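Local coordinates for beta-glucuronidase (PDB 6U7J), which hydrolyses beta-D-glucuronides as a glycoside hydrolase of family 2 and probably belongs to the gut microbial enzymes that reactivate estrogens, at residues E171-G183 with F556-N568. Numbering follows the deposited sequence.
Sequences EQKFDFDFFNYSG and FMTAFGLKRVDGN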
ATOM      1  N   GLU B 171     -19.298 -26.835 -11.281  1.00 44.91           N
ATOM      2  CA  GLU B 171     -19.068 -25.511 -10.728  1.00 48.89           C
ATOM      3  C   GLU B 171     -20.002 -25.275  -9.550  1.00 40.34           C
ATOM      4  O   GLU B 171     -21.223 -25.407  -9.685  1.00 40.30           O
ATOM      5  CB  GLU B 171     -19.272 -24.430 -11.790  1.00 45.33           C
ATOM      6  CG  GLU B 171     -18.100 -24.271 -12.727  1.00 53.87           C
ATOM      7  CD  GLU B 171     -18.134 -22.944 -13.465  1.00 64.75           C
ATOM      8  OE1 GLU B 171     -19.185 -22.261 -13.414  1.00 62.92           O
ATOM      9  OE2 GLU B 171     -17.110 -22.581 -14.090  1.00 71.84           O
ATOM     10  N   GLN B 172     -19.427 -24.902  -8.410  1.00 36.79           N
ATOM     11  CA  GLN B 172     -20.207 -24.572  -7.225  1.00 36.12           C
ATOM     12  C   GLN B 172     -20.776 -23.166  -7.368  1.00 37.55           C
ATOM     13  O   GLN B 172     -20.023 -22.209  -7.590  1.00 37.52           O
ATOM     14  CB  GLN B 172     -19.336 -24.669  -5.976  1.00 33.57           C
ATOM     15  CG  GLN B 172     -20.036 -24.253  -4.711  1.00 28.33           C
ATOM     16  CD  GLN B 172     -21.081 -25.266  -4.269  1.00 37.39           C
ATOM     17  OE1 GLN B 172     -20.750 -26.359  -3.785  1.00 30.40           O
ATOM     18  NE2 GLN B 172     -22.354 -24.904  -4.428  1.00 32.35           N
ATOM     19  N   LYS B 173     -22.094 -23.034  -7.238  1.00 36.91           N
ATOM     20  CA  LYS B 173     -22.750 -21.735  -7.201  1.00 40.54           C
ATOM     21  C   LYS B 173     -23.307 -21.470  -5.806  1.00 36.58           C
ATOM     22  O   LYS B 173     -23.727 -22.394  -5.109  1.00 33.78           O
ATOM     23  CB  LYS B 173     -23.874 -21.656  -8.244  1.00 39.53           C
ATOM     24  CG  LYS B 173     -23.393 -21.830  -9.687  1.00 43.92           C
ATOM     25  CD  LYS B 173     -22.938 -20.518 -10.279  1.00 44.99           C
ATOM     26  CE  LYS B 173     -21.710 -20.711 -11.140  1.00 57.86           C
ATOM     27  NZ  LYS B 173     -22.035 -20.884 -12.593  1.00 61.61           N
ATOM     28  N   PHE B 174     -23.282 -20.201  -5.391  1.00 32.12           N
ATOM     29  CA  PHE B 174     -23.935 -19.761  -4.164  1.00 33.59           C
ATOM     30  C   PHE B 174     -24.015 -18.241  -4.189  1.00 40.66           C
ATOM     31  O   PHE B 174     -23.344 -17.578  -4.983  1.00 37.89           O
ATOM     32  CB  PHE B 174     -23.220 -20.258  -2.890  1.00 38.29           C
ATOM     33  CG  PHE B 174     -21.723 -20.036  -2.876  1.00 37.01           C
ATOM     34  CD1 PHE B 174     -20.850 -21.090  -3.123  1.00 35.34           C
ATOM     35  CD2 PHE B 174     -21.189 -18.786  -2.582  1.00 37.78           C
ATOM     36  CE1 PHE B 174     -19.478 -20.899  -3.115  1.00 34.55           C
ATOM     37  CE2 PHE B 174     -19.816 -18.584  -2.563  1.00 32.18           C
ATOM     38  CZ  PHE B 174     -18.954 -19.637  -2.834  1.00 32.43           C
ATOM     39  N   ASP B 175     -24.852 -17.695  -3.302  1.00 37.60           N
ATOM     40  CA  ASP B 175     -25.111 -16.262  -3.227  1.00 42.90           C
ATOM     41  C   ASP B 175     -24.779 -15.675  -1.860  1.00 42.31           C
ATOM     42  O   ASP B 175     -25.342 -14.655  -1.465  1.00 52.44           O
ATOM     43  CB  ASP B 175     -26.562 -15.960  -3.591  1.00 47.40           C
ATOM     44  CG  ASP B 175     -26.843 -16.192  -5.062  1.00 55.32           C
ATOM     45  OD1 ASP B 175     -27.336 -17.287  -5.400  1.00 57.46           O
ATOM     46  OD2 ASP B 175     -26.550 -15.290  -5.881  1.00 61.46           O
ATOM     47  N   PHE B 176     -23.882 -16.298  -1.114  1.00 38.32           N
ATOM     48  CA  PHE B 176     -23.315 -15.639   0.049  1.00 33.18           C
ATOM     49  C   PHE B 176     -21.928 -15.092  -0.295  1.00 35.20           C
ATOM     50  O   PHE B 176     -21.267 -15.534  -1.239  1.00 33.73           O
ATOM     51  CB  PHE B 176     -23.250 -16.585   1.257  1.00 32.89           C
ATOM     52  CG  PHE B 176     -22.535 -17.892   0.992  1.00 35.69           C
ATOM     53  CD1 PHE B 176     -21.153 -17.974   1.064  1.00 29.05           C
ATOM     54  CD2 PHE B 176     -23.255 -19.046   0.701  1.00 35.65           C
ATOM     55  CE1 PHE B 176     -20.499 -19.177   0.819  1.00 36.18           C
ATOM     56  CE2 PHE B 176     -22.603 -20.258   0.463  1.00 33.12           C
ATOM     57  CZ  PHE B 176     -21.235 -20.326   0.526  1.00 33.12           C
ATOM     58  N   ASP B 177     -21.514 -14.096   0.484  1.00 35.96           N
ATOM     59  CA  ASP B 177     -20.254 -13.395   0.247  1.00 37.30           C
ATOM     60  C   ASP B 177     -19.061 -14.333   0.388  1.00 36.66           C
ATOM     61  O   ASP B 177     -18.325 -14.602  -0.578  1.00 36.42           O
ATOM     62  CB  ASP B 177     -20.134 -12.240   1.251  1.00 32.64           C
ATOM     63  CG  ASP B 177     -19.514 -10.996   0.633  1.00 46.59           C
ATOM     64  OD1 ASP B 177     -19.365  -9.965   1.339  1.00 43.16           O
ATOM     65  OD2 ASP B 177     -19.154 -11.065  -0.568  1.00 44.53           O
ATOM     66  N   PHE B 178     -18.909 -14.895   1.584  1.00 33.81           N
ATOM     67  CA  PHE B 178     -17.630 -15.347   2.100  1.00 28.16           C
ATOM     68  C   PHE B 178     -17.137 -16.580   1.358  1.00 29.53           C
ATOM     69  O   PHE B 178     -17.925 -17.362   0.816  1.00 29.88           O
ATOM     70  CB  PHE B 178     -17.751 -15.620   3.605  1.00 25.25           C
ATOM     71  CG  PHE B 178     -18.909 -16.537   3.989  1.00 34.92           C
ATOM     72  CD1 PHE B 178     -20.197 -16.026   4.181  1.00 32.51           C
ATOM     73  CD2 PHE B 178     -18.694 -17.908   4.206  1.00 31.99           C
ATOM     74  CE1 PHE B 178     -21.249 -16.857   4.558  1.00 32.67           C
ATOM     75  CE2 PHE B 178     -19.738 -18.755   4.587  1.00 28.75           C
ATOM     76  CZ  PHE B 178     -21.020 -18.234   4.768  1.00 34.04           C
ATOM     77  N   PHE B 179     -15.809 -16.734   1.329  1.00 25.57           N
ATOM     78  CA  PHE B 179     -15.177 -17.826   0.597  1.00 26.46           C
ATOM     79  C   PHE B 179     -15.597 -19.182   1.172  1.00 27.13           C
ATOM     80  O   PHE B 179     -15.661 -19.366   2.391  1.00 24.81           O
ATOM     81  CB  PHE B 179     -13.652 -17.667   0.647  1.00 26.87           C
ATOM     82  CG  PHE B 179     -12.919 -18.568  -0.299  1.00 26.06           C
ATOM     83  CD1 PHE B 179     -12.500 -19.835   0.110  1.00 26.71           C
ATOM     84  CD2 PHE B 179     -12.678 -18.173  -1.595  1.00 27.98           C
ATOM     85  CE1 PHE B 179     -11.841 -20.684  -0.761  1.00 25.15           C
ATOM     86  CE2 PHE B 179     -12.006 -19.025  -2.491  1.00 30.92           C
ATOM     87  CZ  PHE B 179     -11.596 -20.285  -2.071  1.00 26.31           C
ATOM     88  N   ASN B 180     -15.887 -20.144   0.292  1.00 29.46           N
ATOM     89  CA  ASN B 180     -16.358 -21.460   0.739  1.00 28.00           C
ATOM     90  C   ASN B 180     -15.181 -22.337   1.176  1.00 26.77           C
ATOM     91  O   ASN B 180     -14.886 -23.375   0.582  1.00 29.84           O
ATOM     92  CB  ASN B 180     -17.185 -22.139  -0.349  1.00 30.59           C
ATOM     93  CG  ASN B 180     -18.011 -23.326   0.189  1.00 31.20           C
ATOM     94  OD1 ASN B 180     -18.472 -23.308   1.338  1.00 33.02           O
ATOM     95  ND2 ASN B 180     -18.188 -24.350  -0.637  1.00 29.47           N
ATOM     96  N   TYR B 181     -14.504 -21.886   2.243  1.00 24.23           N
ATOM     97  CA  TYR B 181     -13.383 -22.627   2.816  1.00 26.31           C
ATOM     98  C   TYR B 181     -13.836 -24.001   3.292  1.00 28.74           C
ATOM     99  O   TYR B 181     -14.935 -24.158   3.831  1.00 27.67           O
ATOM    100  CB  TYR B 181     -12.790 -21.893   4.014  1.00 25.28           C
ATOM    101  CG  TYR B 181     -11.883 -20.717   3.703  1.00 26.33           C
ATOM    102  CD1 TYR B 181     -10.640 -20.903   3.105  1.00 23.56           C
ATOM    103  CD2 TYR B 181     -12.263 -19.425   4.047  1.00 25.04           C
ATOM    104  CE1 TYR B 181      -9.819 -19.849   2.835  1.00 25.27           C
ATOM    105  CE2 TYR B 181     -11.432 -18.334   3.777  1.00 26.84           C
ATOM    106  CZ  TYR B 181     -10.216 -18.562   3.173  1.00 24.73           C
ATOM    107  OH  TYR B 181      -9.389 -17.511   2.919  1.00 27.53           O
ATOM    108  N   SER B 182     -12.951 -24.980   3.153  1.00 25.25           N
ATOM    109  CA  SER B 182     -13.252 -26.347   3.532  1.00 28.64           C
ATOM    110  C   SER B 182     -12.066 -26.925   4.287  1.00 30.27           C
ATOM    111  O   SER B 182     -10.925 -26.485   4.116  1.00 27.97           O
ATOM    112  CB  SER B 182     -13.576 -27.189   2.296  1.00 30.06           C
ATOM    113  OG  SER B 182     -13.963 -28.501   2.651  1.00 30.61           O
ATOM    114  N   GLY B 183     -12.348 -27.905   5.132  1.00 31.05           N
ATOM    115  CA  GLY B 183     -11.327 -28.616   5.875  1.00 28.10           C
ATOM    116  C   GLY B 183     -11.838 -28.984   7.255  1.00 29.08           C
ATOM    117  O   GLY B 183     -13.038 -29.005   7.496  1.00 30.15           O
ATOM    118  N   PHE B 556     -12.037  -9.781   5.344  1.00 26.43           N
ATOM    119  CA  PHE B 556     -12.114 -11.245   5.280  1.00 27.26           C
ATOM    120  C   PHE B 556     -12.218 -11.694   3.830  1.00 27.67           C
ATOM    121  O   PHE B 556     -12.525 -10.906   2.933  1.00 26.87           O
ATOM    122  CB  PHE B 556     -13.308 -11.789   6.078  1.00 28.80           C
ATOM    123  CG  PHE B 556     -14.637 -11.325   5.565  1.00 29.96           C
ATOM    124  CD1 PHE B 556     -15.331 -12.077   4.608  1.00 23.10           C
ATOM    125  CD2 PHE B 556     -15.219 -10.150   6.065  1.00 25.90           C
ATOM    126  CE1 PHE B 556     -16.566 -11.645   4.130  1.00 29.84           C
ATOM    127  CE2 PHE B 556     -16.462  -9.716   5.594  1.00 29.47           C
ATOM    128  CZ  PHE B 556     -17.141 -10.458   4.632  1.00 27.73           C
ATOM    129  N   MET B 557     -11.987 -12.984   3.600  1.00 28.10           N
ATOM    130  CA  MET B 557     -11.911 -13.488   2.235  1.00 27.67           C
ATOM    131  C   MET B 557     -13.295 -13.800   1.700  1.00 26.48           C
ATOM    132  O   MET B 557     -14.191 -14.204   2.445  1.00 30.10           O
ATOM    133  CB  MET B 557     -11.041 -14.746   2.145  1.00 27.36           C
ATOM    134  CG  MET B 557      -9.666 -14.495   1.530  1.00 32.23           C
ATOM    135  SD  MET B 557      -9.662 -13.826  -0.157  1.00 34.82           S
ATOM    136  CE  MET B 557     -10.131 -15.253  -1.116  1.00 30.69           C
ATOM    137  N   THR B 558     -13.459 -13.617   0.392  1.00 26.81           N
ATOM    138  CA  THR B 558     -14.704 -13.901  -0.312  1.00 26.34           C
ATOM    139  C   THR B 558     -14.403 -14.711  -1.566  1.00 27.68           C
ATOM    140  O   THR B 558     -13.268 -14.750  -2.052  1.00 29.81           O
ATOM    141  CB  THR B 558     -15.440 -12.629  -0.756  1.00 30.12           C
ATOM    142  OG1 THR B 558     -14.685 -11.998  -1.802  1.00 34.46           O
ATOM    143  CG2 THR B 558     -15.635 -11.648   0.388  1.00 29.48           C
ATOM    144  N   ALA B 559     -15.441 -15.341  -2.105  1.00 28.94           N
ATOM    145  CA  ALA B 559     -15.350 -15.852  -3.463  1.00 33.13           C
ATOM    146  C   ALA B 559     -14.942 -14.720  -4.405  1.00 30.57           C
ATOM    147  O   ALA B 559     -15.229 -13.543  -4.155  1.00 29.25           O
ATOM    148  CB  ALA B 559     -16.683 -16.476  -3.887  1.00 28.75           C
ATOM    149  N   PHE B 560     -14.224 -15.070  -5.472  1.00 30.92           N
ATOM    150  CA  PHE B 560     -13.692 -14.051  -6.373  1.00 30.84           C
ATOM    151  C   PHE B 560     -14.814 -13.335  -7.110  1.00 30.76           C
ATOM    152  O   PHE B 560     -15.782 -13.963  -7.544  1.00 33.63           O
ATOM    153  CB  PHE B 560     -12.731 -14.671  -7.391  1.00 30.44           C
ATOM    154  CG  PHE B 560     -11.676 -15.501  -6.771  1.00 30.00           C
ATOM    155  CD1 PHE B 560     -10.815 -14.951  -5.832  1.00 32.17           C
ATOM    156  CD2 PHE B 560     -11.547 -16.835  -7.104  1.00 30.74           C
ATOM    157  CE1 PHE B 560      -9.843 -15.729  -5.231  1.00 31.21           C
ATOM    158  CE2 PHE B 560     -10.576 -17.617  -6.512  1.00 32.16           C
ATOM    159  CZ  PHE B 560      -9.724 -17.066  -5.573  1.00 31.03           C
ATOM    160  N   GLY B 561     -14.662 -12.015  -7.267  1.00 31.29           N
ATOM    161  CA  GLY B 561     -15.620 -11.195  -7.994  1.00 28.12           C
ATOM    162  C   GLY B 561     -15.110  -9.776  -8.137  1.00 28.27           C
ATOM    163  O   GLY B 561     -14.281  -9.308  -7.349  1.00 28.29           O
ATOM    164  N   LEU B 562     -15.638  -9.079  -9.146  1.00 24.62           N
ATOM    165  CA  LEU B 562     -15.074  -7.787  -9.541  1.00 29.21           C
ATOM    166  C   LEU B 562     -15.334  -6.665  -8.533  1.00 32.58           C
ATOM    167  O   LEU B 562     -14.806  -5.553  -8.710  1.00 32.58           O
ATOM    168  CB  LEU B 562     -15.623  -7.398 -10.912  1.00 27.39           C
ATOM    169  CG  LEU B 562     -15.276  -8.362 -12.060  1.00 32.02           C
ATOM    170  CD1 LEU B 562     -15.388  -7.677 -13.417  1.00 33.94           C
ATOM    171  CD2 LEU B 562     -13.896  -8.937 -11.910  1.00 31.04           C
ATOM    172  N   LYS B 563     -16.143  -6.906  -7.508  1.00 29.19           N
ATOM    173  CA  LYS B 563     -16.367  -5.924  -6.462  1.00 29.09           C
ATOM    174  C   LYS B 563     -15.600  -6.240  -5.193  1.00 29.08           C
ATOM    175  O   LYS B 563     -15.760  -5.528  -4.196  1.00 25.36           O
ATOM    176  CB  LYS B 563     -17.852  -5.822  -6.138  1.00 29.45           C
ATOM    177  CG  LYS B 563     -18.676  -5.217  -7.257  1.00 32.22           C
ATOM    178  CD  LYS B 563     -20.135  -5.096  -6.840  1.00 36.88           C
ATOM    179  CE  LYS B 563     -21.065  -5.045  -8.047  1.00 50.11           C
ATOM    180  NZ  LYS B 563     -22.273  -5.910  -7.823  1.00 56.93           N
ATOM    181  N   ARG B 564     -14.760  -7.275  -5.214  1.00 26.20           N
ATOM    182  CA  ARG B 564     -14.115  -7.822  -4.018  1.00 28.04           C
ATOM    183  C   ARG B 564     -12.597  -7.754  -4.208  1.00 30.86           C
ATOM    184  O   ARG B 564     -12.008  -8.648  -4.826  1.00 31.93           O
ATOM    185  CB  ARG B 564     -14.606  -9.251  -3.781  1.00 30.99           C
ATOM    186  CG  ARG B 564     -16.126  -9.367  -3.420  1.00 31.85           C
ATOM    187  CD  ARG B 564     -16.433  -8.638  -2.087  1.00 41.66           C
ATOM    188  NE  ARG B 564     -17.778  -8.863  -1.518  1.00 46.80           N
ATOM    189  CZ  ARG B 564     -18.650  -7.885  -1.252  1.00 44.56           C
ATOM    190  NH1 ARG B 564     -18.332  -6.619  -1.525  1.00 44.71           N
ATOM    191  NH2 ARG B 564     -19.834  -8.166  -0.726  1.00 42.39           N
ATOM    192  N   VAL B 565     -11.961  -6.693  -3.702  1.00 27.97           N
ATOM    193  CA  VAL B 565     -10.516  -6.480  -3.872  1.00 29.73           C
ATOM    194  C   VAL B 565      -9.781  -7.420  -2.915  1.00 27.15           C
ATOM    195  O   VAL B 565      -9.576  -7.093  -1.750  1.00 28.82           O
ATOM    196  CB  VAL B 565     -10.117  -5.017  -3.638  1.00 31.75           C
ATOM    197  CG1 VAL B 565      -8.660  -4.794  -4.016  1.00 28.56           C
ATOM    198  CG2 VAL B 565     -10.987  -4.068  -4.458  1.00 29.00           C
ATOM    199  N   ASP B 566      -9.362  -8.585  -3.405  1.00 28.39           N
ATOM    200  CA  ASP B 566      -8.824  -9.642  -2.537  1.00 28.20           C
ATOM    201  C   ASP B 566      -9.714  -9.847  -1.303  1.00 29.78           C
ATOM    202  O   ASP B 566      -9.240  -9.952  -0.167  1.00 27.87           O
ATOM    203  CB  ASP B 566      -7.376  -9.352  -2.126  1.00 29.70           C
ATOM    204  CG  ASP B 566      -6.677 -10.581  -1.509  1.00 35.14           C
ATOM    205  OD1 ASP B 566      -7.115 -11.732  -1.768  1.00 35.52           O
ATOM    206  OD2 ASP B 566      -5.693 -10.401  -0.757  1.00 36.47           O
ATOM    207  N   GLY B 567     -11.022  -9.902  -1.538  1.00 27.06           N
ATOM    208  CA  GLY B 567     -11.985 -10.188  -0.498  1.00 28.85           C
ATOM    209  C   GLY B 567     -12.826  -8.979  -0.126  1.00 30.13           C
ATOM    210  O   GLY B 567     -12.937  -7.997  -0.867  1.00 29.41           O
ATOM    211  N   ASN B 568     -13.431  -9.061   1.053  1.00 28.85           N
ATOM    212  CA  ASN B 568     -14.292  -7.994   1.544  1.00 29.64           C
ATOM    213  C   ASN B 568     -13.454  -7.030   2.372  1.00 29.76           C
ATOM    214  O   ASN B 568     -12.792  -7.445   3.336  1.00 33.51           O
ATOM    215  CB  ASN B 568     -15.446  -8.567   2.365  1.00 32.13           C
ATOM    216  CG  ASN B 568     -16.469  -7.514   2.741  1.00 33.81           C
ATOM    217  OD1 ASN B 568     -16.125  -6.471   3.296  1.00 37.72           O
ATOM    218  ND2 ASN B 568     -17.736  -7.778   2.431  1.00 32.32           N
TER
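Asp177 pairs with Arg564, tying a loop of the family 2 sugar-binding domain to the long loop that follows strand 545-551 of the TIM barrel. Beyond CB the aspartate meets the other segment with its carboxylate, whose CG lies 3.2 Å from Arg564 NH2. OD2 takes the N-H of Arg564 NE at 2.8 Å on its syn lone pair, in the guanidinium plane; OD2 also lies 3.7 Å from the Thr558 methyl CG2. OD1 has two donors: a weak, strongly bent bond from Arg564 NH2, and Asn568 ND2 at 2.9 Å, which meets it almost along the C-O axis. Because the carboxylate and guanidinium planes stand 55° apart, this is a twisted rather than coplanar double bridge. Arg564 bends at chi2 to bring its guanidinium over ND2 of Asn568, so the amide nitrogen sits against one face of the group while bonding the same carboxylate. The other end of that amide, OD1, accepts the backbone N-H of Lys570, which should fix its rotation.

Beside this cluster the backbones make a single beta bridge: Phe179 N donates to Met557 O at 3.2 Å and 162°, and a weaker bond runs from Ala559 N to Asp177 O. Phe179 has CG anti to its N (chi1 -168°), which carries CD2 to within 3.5 Å of Thr558 O, near the ring plane, and close to Met557 CE. Tyr181 OH, hydrogen-bonded to Asp63 and Arg575, lies 3.3 Å from Met557 CB and CG, the two side chains crossing at about a right angle. Met557 also packs on Lys517 of the second subunit, while Ala559 CB reaches CE2 of Phe174 at 4.0 Å.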